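Local atomic coordinates of bacterioferritin comigratory protein (Xylella fastidiosa, PDB entry 3IXR), a protein that probably reduces hydrogen peroxide and organic hydroperoxides as a thiol-dependent peroxiredoxin of the PrxQ type. Residues A[48-53]-A[149-154]; A[89-94]-A[111-116]. The protein carries 1 engineered substitution. One frame throughout, in Å; residues are numbered along the deposited sequence. Where two conformers were deposited one is given.

Contact 1 (A[48-53]-A[149-154]); sequences DYTNQW and PTHRIV
One face of the W53 indole carries P149, while V154 meets the edge. The backbone motif beside it is a type II beta turn, Y49 to Q52, closed by Q52 N on Y49 O at 3.1 Å and leading into strand 53-58 of the thioredoxin-like fold of peroxiredoxins. P149 CD lies over the W53 six-membered ring, 4.1 Å from its centroid, in a CH-pi contact, and the two side chains run side by side. V154 crosses the indole at about a right angle: its CB lies in the ring plane and its CG2 approaches W53 CZ3 obliquely at 3.7 Å. With CG1 anti to the V154 backbone N (chi1 174°), both methyls straddle that corner of the ring. A broad aromatic suits this place, since L146 and L173, the latter on helix 165-177, also touch W53.

N51 holds the third position of the turn with a positive phi of 67°, which asparagine tolerates well. N51 N donates to P149 O at 2.9 Å, nearly straight (164°), on a lone pair in the carbonyl plane. A water also donates to P149 O, so two donors grip this oxygen at the surface; the water's further link to T50 is less certain, because that threonine has two conformers. The H151 imidazole leans on T50 from beside the turn. The rigid, compact proline ring offers CD to the indole and CB to the N51 backbone at once, P149 CB lying 3.6 Å from N51 CA. P149 CA makes a C-H...O contact with Q52 O at 3.2 Å.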
loop_
_atom_site.group_PDB
_atom_site.type_symbol
_atom_site.label_atom_id
_atom_site.label_comp_id
_atom_site.label_asym_id
_atom_site.label_seq_id
_atom_site.Cartn_x
_atom_site.Cartn_y
_atom_site.Cartn_z
ATOM N N ASP A 48 -10.712 3.617 9.211
ATOM C CA ASP A 48 -11.878 3.298 8.370
ATOM C C ASP A 48 -11.878 1.864 7.938
ATOM O O ASP A 48 -12.870 1.347 7.478
ATOM C CB ASP A 48 -11.924 4.193 7.128
ATOM C CG ASP A 48 -12.233 5.608 7.497
ATOM O OD1 ASP A 48 -12.946 5.766 8.514
ATOM O OD2 ASP A 48 -11.714 6.537 6.848
ATOM N N TYR A 49 -10.762 1.173 8.103
ATOM C CA TYR A 49 -10.736 -0.198 7.637
ATOM C C TYR A 49 -10.895 -1.220 8.737
ATOM O O TYR A 49 -10.630 -2.458 8.543
ATOM C CB TYR A 49 -9.463 -0.449 6.786
ATOM C CG TYR A 49 -9.381 0.457 5.575
ATOM C CD1 TYR A 49 -8.716 1.672 5.652
ATOM C CD2 TYR A 49 -9.957 0.085 4.377
ATOM C CE1 TYR A 49 -8.665 2.507 4.581
ATOM C CE2 TYR A 49 -9.909 0.928 3.276
ATOM C CZ TYR A 49 -9.249 2.123 3.397
ATOM O OH TYR A 49 -9.162 2.959 2.311
ATOM N N THR A 50 -11.361 -0.759 9.901
ATOM C CA THR A 50 -11.687 -1.684 10.961
ATOM C C THR A 50 -12.595 -2.813 10.458
ATOM O O THR A 50 -13.487 -2.612 9.625
ATOM C CB THR A 50 -12.429 -1.003 12.124
ATOM O OG1 THR A 50 -12.854 -2.028 13.027
ATOM C CG2 THR A 50 -13.641 -0.265 11.620
ATOM N N ASN A 51 -12.368 -4.003 10.981
ATOM C CA ASN A 51 -13.238 -5.171 10.638
ATOM C C ASN A 51 -13.128 -5.633 9.190
ATOM O O ASN A 51 -13.914 -6.479 8.745
ATOM C CB ASN A 51 -14.755 -4.979 10.958
ATOM C CG ASN A 51 -14.981 -4.577 12.380
ATOM O OD1 ASN A 51 -14.445 -5.212 13.290
ATOM N ND2 ASN A 51 -15.721 -3.478 12.592
ATOM N N GLN A 52 -12.129 -5.118 8.473
ATOM C CA GLN A 52 -11.871 -5.622 7.128
ATOM C C GLN A 52 -10.324 -5.854 7.037
ATOM O O GLN A 52 -9.581 -5.351 7.877
ATOM C CB GLN A 52 -12.316 -4.584 6.090
ATOM C CG GLN A 52 -13.711 -4.078 6.248
ATOM C CD GLN A 52 -13.895 -2.764 5.492
ATOM O OE1 GLN A 52 -13.257 -2.558 4.462
ATOM N NE2 GLN A 52 -14.784 -1.876 5.991
ATOM N N TRP A 53 -9.861 -6.619 6.023
ATOM C CA TRP A 53 -8.416 -6.739 5.725
ATOM C C TRP A 53 -8.042 -5.601 4.797
ATOM O O TRP A 53 -8.806 -5.256 3.852
ATOM C CB TRP A 53 -8.191 -8.008 4.945
ATOM C CG TRP A 53 -8.399 -9.228 5.825
ATOM C CD1 TRP A 53 -9.603 -9.866 6.037
ATOM C CD2 TRP A 53 -7.419 -9.939 6.618
ATOM N NE1 TRP A 53 -9.429 -10.938 6.944
ATOM C CE2 TRP A 53 -8.098 -11.030 7.255
ATOM C CE3 TRP A 53 -6.037 -9.791 6.829
ATOM C CZ2 TRP A 53 -7.448 -11.916 8.120
ATOM C CZ3 TRP A 53 -5.388 -10.694 7.659
ATOM C CH2 TRP A 53 -6.106 -11.766 8.284
ATOM N N PRO A 149 -8.216 -7.202 10.613
ATOM C CA PRO A 149 -9.453 -6.449 10.922
ATOM C C PRO A 149 -9.313 -5.731 12.272
ATOM O O PRO A 149 -10.089 -4.790 12.552
ATOM C CB PRO A 149 -10.541 -7.531 10.893
ATOM C CG PRO A 149 -9.845 -8.864 11.046
ATOM C CD PRO A 149 -8.439 -8.644 10.435
ATOM N N THR A 150 -8.369 -6.156 13.106
ATOM C CA THR A 150 -8.079 -5.448 14.398
ATOM C C THR A 150 -6.743 -4.664 14.344
ATOM O O THR A 150 -6.129 -4.338 15.366
ATOM C CB THR A 150 -8.130 -6.418 15.588
ATOM O OG1 THR A 150 -7.011 -7.325 15.483
ATOM C CG2 THR A 150 -9.496 -7.140 15.566
ATOM N N HIS A 151 -6.277 -4.363 13.111
ATOM C CA HIS A 151 -5.197 -3.410 12.931
ATOM C C HIS A 151 -3.837 -3.942 13.254
ATOM O O HIS A 151 -2.869 -3.220 13.573
ATOM C CB HIS A 151 -5.466 -2.073 13.690
ATOM C CG HIS A 151 -6.772 -1.464 13.332
ATOM N ND1 HIS A 151 -7.778 -1.241 14.252
ATOM C CD2 HIS A 151 -7.267 -1.099 12.127
ATOM C CE1 HIS A 151 -8.828 -0.729 13.628
ATOM N NE2 HIS A 151 -8.553 -0.642 12.342
ATOM N N ARG A 152 -3.722 -5.295 13.230
ATOM C CA ARG A 152 -2.384 -5.862 13.364
ATOM C C ARG A 152 -1.754 -6.185 12.028
ATOM O O ARG A 152 -2.475 -6.523 11.089
ATOM C CB ARG A 152 -2.406 -7.160 14.228
ATOM C CG ARG A 152 -2.733 -6.744 15.687
ATOM C CD ARG A 152 -2.347 -7.894 16.575
ATOM N NE ARG A 152 -3.286 -8.972 16.325
ATOM C CZ ARG A 152 -4.478 -9.057 16.915
ATOM N NH1 ARG A 152 -4.909 -8.093 17.749
ATOM N NH2 ARG A 152 -5.277 -10.081 16.621
ATOM N N ILE A 153 -0.440 -6.118 12.006
ATOM C CA ILE A 153 0.353 -6.490 10.758
ATOM C C ILE A 153 0.295 -8.034 10.720
ATOM O O ILE A 153 0.762 -8.713 11.643
ATOM C CB ILE A 153 1.802 -6.067 10.864
ATOM C CG1 ILE A 153 1.964 -4.519 10.998
ATOM C CG2 ILE A 153 2.527 -6.535 9.611
ATOM C CD1 ILE A 153 1.129 -3.696 9.917
ATOM N N VAL A 154 -0.262 -8.585 9.665
ATOM C CA VAL A 154 -0.382 -10.095 9.524
ATOM C C VAL A 154 0.725 -10.598 8.602
ATOM O O VAL A 154 1.258 -11.661 8.828
ATOM C CB VAL A 154 -1.787 -10.498 9.082
ATOM C CG1 VAL A 154 -1.958 -12.028 8.765
ATOM C CG2 VAL A 154 -2.768 -10.094 10.169
HETATM O O HOH W 1 -10.898 -3.349 15.259
#

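Contact 2 (A[89-94]-A[111-116]); sequences LGVSRD and PLVSDS
L89 lays its CD2 methyl against the ring of P111, 3.6 Å from P111 CB, and its CD1 touches V113 CG2. These apolar overlaps begin a parallel strand pair in which V91 and V113 point the same way, V91 CG2 resting 4.0 Å from V113 CB; V91 CG1 also reaches D115 CB. Branched valines suit the buried sheet by filling one face compactly. On the other face G90 presents only its backbone, and L112 CD2 packs on G90 CA at 3.9 Å.

The strands are stitched by G90 N to P111 O, V113 N to G90 O, a weak bond from S92 N to V113 O, and D115 N to S92 O at 3.0 Å. At the C-terminal end two serine hydroxyls add bonds. Chi1 of 173° swings S114 OG away from its own N, across to D94 O at 2.7 Å. In an ST turn, S92 OG accepts from D94 N and donates to D94 OD2 at 2.7 Å, meeting the anti side of the carboxylate from somewhat above its plane. D94 OD2 also accepts from D62 N.

The pair forms the strands of a beta-alpha-beta unit whose helix 96-106 packs on S92 and L112 and sends H99 to V113 O. Strand 53-58 flanks strand 86-92, strand 36-38 flanks strand 112-114, and the D115 carboxylate receives L120 N and C121 N of helix 119-123.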
loop_
_atom_site.group_PDB
_atom_site.type_symbol
_atom_site.label_atom_id
_atom_site.label_comp_id
_atom_site.label_asym_id
_atom_site.label_seq_id
_atom_site.Cartn_x
_atom_site.Cartn_y
_atom_site.Cartn_z
ATOM N N LEU A 89 -4.957 -0.489 -1.008
ATOM C CA LEU A 89 -4.610 0.934 -1.134
ATOM C C LEU A 89 -3.154 0.986 -1.525
ATOM O O LEU A 89 -2.281 0.400 -0.835
ATOM C CB LEU A 89 -4.696 1.584 0.265
ATOM C CG LEU A 89 -5.958 2.204 0.787
ATOM C CD1 LEU A 89 -5.454 2.944 2.084
ATOM C CD2 LEU A 89 -6.521 3.249 -0.214
ATOM N N GLY A 90 -2.826 1.728 -2.607
ATOM C CA GLY A 90 -1.428 1.935 -2.934
ATOM C C GLY A 90 -0.966 3.279 -2.293
ATOM O O GLY A 90 -1.814 4.171 -2.024
ATOM N N VAL A 91 0.303 3.397 -2.105
ATOM C CA VAL A 91 0.964 4.587 -1.464
ATOM C C VAL A 91 2.265 5.004 -2.097
ATOM O O VAL A 91 3.194 4.173 -2.302
ATOM C CB VAL A 91 1.270 4.269 0.020
ATOM C CG1 VAL A 91 1.689 5.602 0.753
ATOM C CG2 VAL A 91 0.076 3.630 0.754
ATOM N N SER A 92 2.410 6.315 -2.431
ATOM C CA SER A 92 3.760 6.913 -2.690
ATOM C C SER A 92 3.664 8.337 -2.210
ATOM O O SER A 92 2.623 8.689 -1.745
ATOM C CB SER A 92 4.062 6.894 -4.190
ATOM O OG SER A 92 3.342 7.898 -4.887
ATOM N N ARG A 93 4.763 9.062 -2.296
ATOM C CA ARG A 93 4.725 10.447 -1.778
ATOM C C ARG A 93 4.305 11.407 -2.923
ATOM O O ARG A 93 4.321 12.648 -2.741
ATOM C CB ARG A 93 6.083 10.804 -1.304
ATOM C CG ARG A 93 6.552 9.991 -0.138
ATOM C CD ARG A 93 7.639 9.176 -1.036
ATOM N NE ARG A 93 8.867 9.755 -0.580
ATOM C CZ ARG A 93 10.117 9.896 -1.009
ATOM N NH1 ARG A 93 10.723 9.372 -2.082
ATOM N NH2 ARG A 93 10.849 10.602 -0.134
ATOM N N ASP A 94 3.886 10.921 -4.065
ATOM C CA ASP A 94 3.478 11.840 -5.166
ATOM C C ASP A 94 2.189 12.533 -4.812
ATOM O O ASP A 94 1.437 12.160 -3.943
ATOM C CB ASP A 94 3.223 11.007 -6.466
ATOM C CG ASP A 94 4.498 10.401 -6.969
ATOM O OD1 ASP A 94 5.399 11.159 -7.389
ATOM O OD2 ASP A 94 4.640 9.121 -6.879
ATOM N N PRO A 111 -7.987 3.195 -4.640
ATOM C CA PRO A 111 -7.365 4.482 -4.431
ATOM C C PRO A 111 -5.877 4.467 -4.208
ATOM O O PRO A 111 -5.369 3.437 -3.753
ATOM C CB PRO A 111 -8.018 4.949 -3.075
ATOM C CG PRO A 111 -9.177 4.086 -2.857
ATOM C CD PRO A 111 -8.743 2.762 -3.440
ATOM N N LEU A 112 -5.194 5.591 -4.397
ATOM C CA LEU A 112 -3.774 5.780 -4.100
ATOM C C LEU A 112 -3.662 6.860 -3.015
ATOM O O LEU A 112 -4.234 7.971 -3.222
ATOM C CB LEU A 112 -2.920 6.263 -5.321
ATOM C CG LEU A 112 -3.033 5.292 -6.529
ATOM C CD1 LEU A 112 -2.325 5.878 -7.807
ATOM C CD2 LEU A 112 -2.503 3.840 -6.143
ATOM N N VAL A 113 -2.930 6.561 -1.923
ATOM C CA VAL A 113 -2.636 7.618 -0.954
ATOM C C VAL A 113 -1.543 8.523 -1.405
ATOM O O VAL A 113 -0.429 8.060 -1.802
ATOM C CB VAL A 113 -2.109 6.956 0.319
ATOM C CG1 VAL A 113 -1.838 8.021 1.459
ATOM C CG2 VAL A 113 -3.155 6.059 0.747
ATOM N N SER A 114 -1.796 9.851 -1.370
ATOM C CA SER A 114 -0.714 10.817 -1.599
ATOM C C SER A 114 -0.108 11.092 -0.247
ATOM O O SER A 114 -0.707 11.884 0.568
ATOM C CB SER A 114 -1.342 12.108 -2.159
ATOM O OG SER A 114 -0.362 13.119 -2.244
ATOM N N ASP A 115 1.020 10.446 0.016
ATOM C CA ASP A 115 1.704 10.511 1.329
ATOM C C ASP A 115 2.715 11.611 1.281
ATOM O O ASP A 115 3.930 11.413 1.395
ATOM C CB ASP A 115 2.269 9.127 1.720
ATOM C CG ASP A 115 2.804 9.069 3.123
ATOM O OD1 ASP A 115 3.894 8.516 3.324
ATOM O OD2 ASP A 115 2.077 9.583 3.990
ATOM N N SER A 116 2.261 12.823 0.988
ATOM C CA SER A 116 3.229 13.841 0.595
ATOM C C SER A 116 4.003 14.401 1.780
ATOM O O SER A 116 4.978 15.145 1.564
ATOM C CB SER A 116 2.557 15.019 -0.075
ATOM O OG SER A 116 1.459 15.492 0.730
#

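The two contacts, their centres about 19 Å apart, belong to one mixed sheet: contact 1 lies at the surface, where W53 starts strand 53-58, and contact 2 is buried, on the neighbouring parallel strand 86-92. They touch directly where Y49, in the turn of contact 1, sets its OH 3.6 Å from L89 CG of contact 2, a packing contact of the tyrosine oxygen against the leucine. In sequence, the whole beta-alpha-beta unit of contact 2 falls between 48-53 and 149-154. The D94-D62 bond ties contact 2 to the loop leading to helix 65-82, whose first turn carries the family's peroxidatic cysteine, probably the position engineered to serine here.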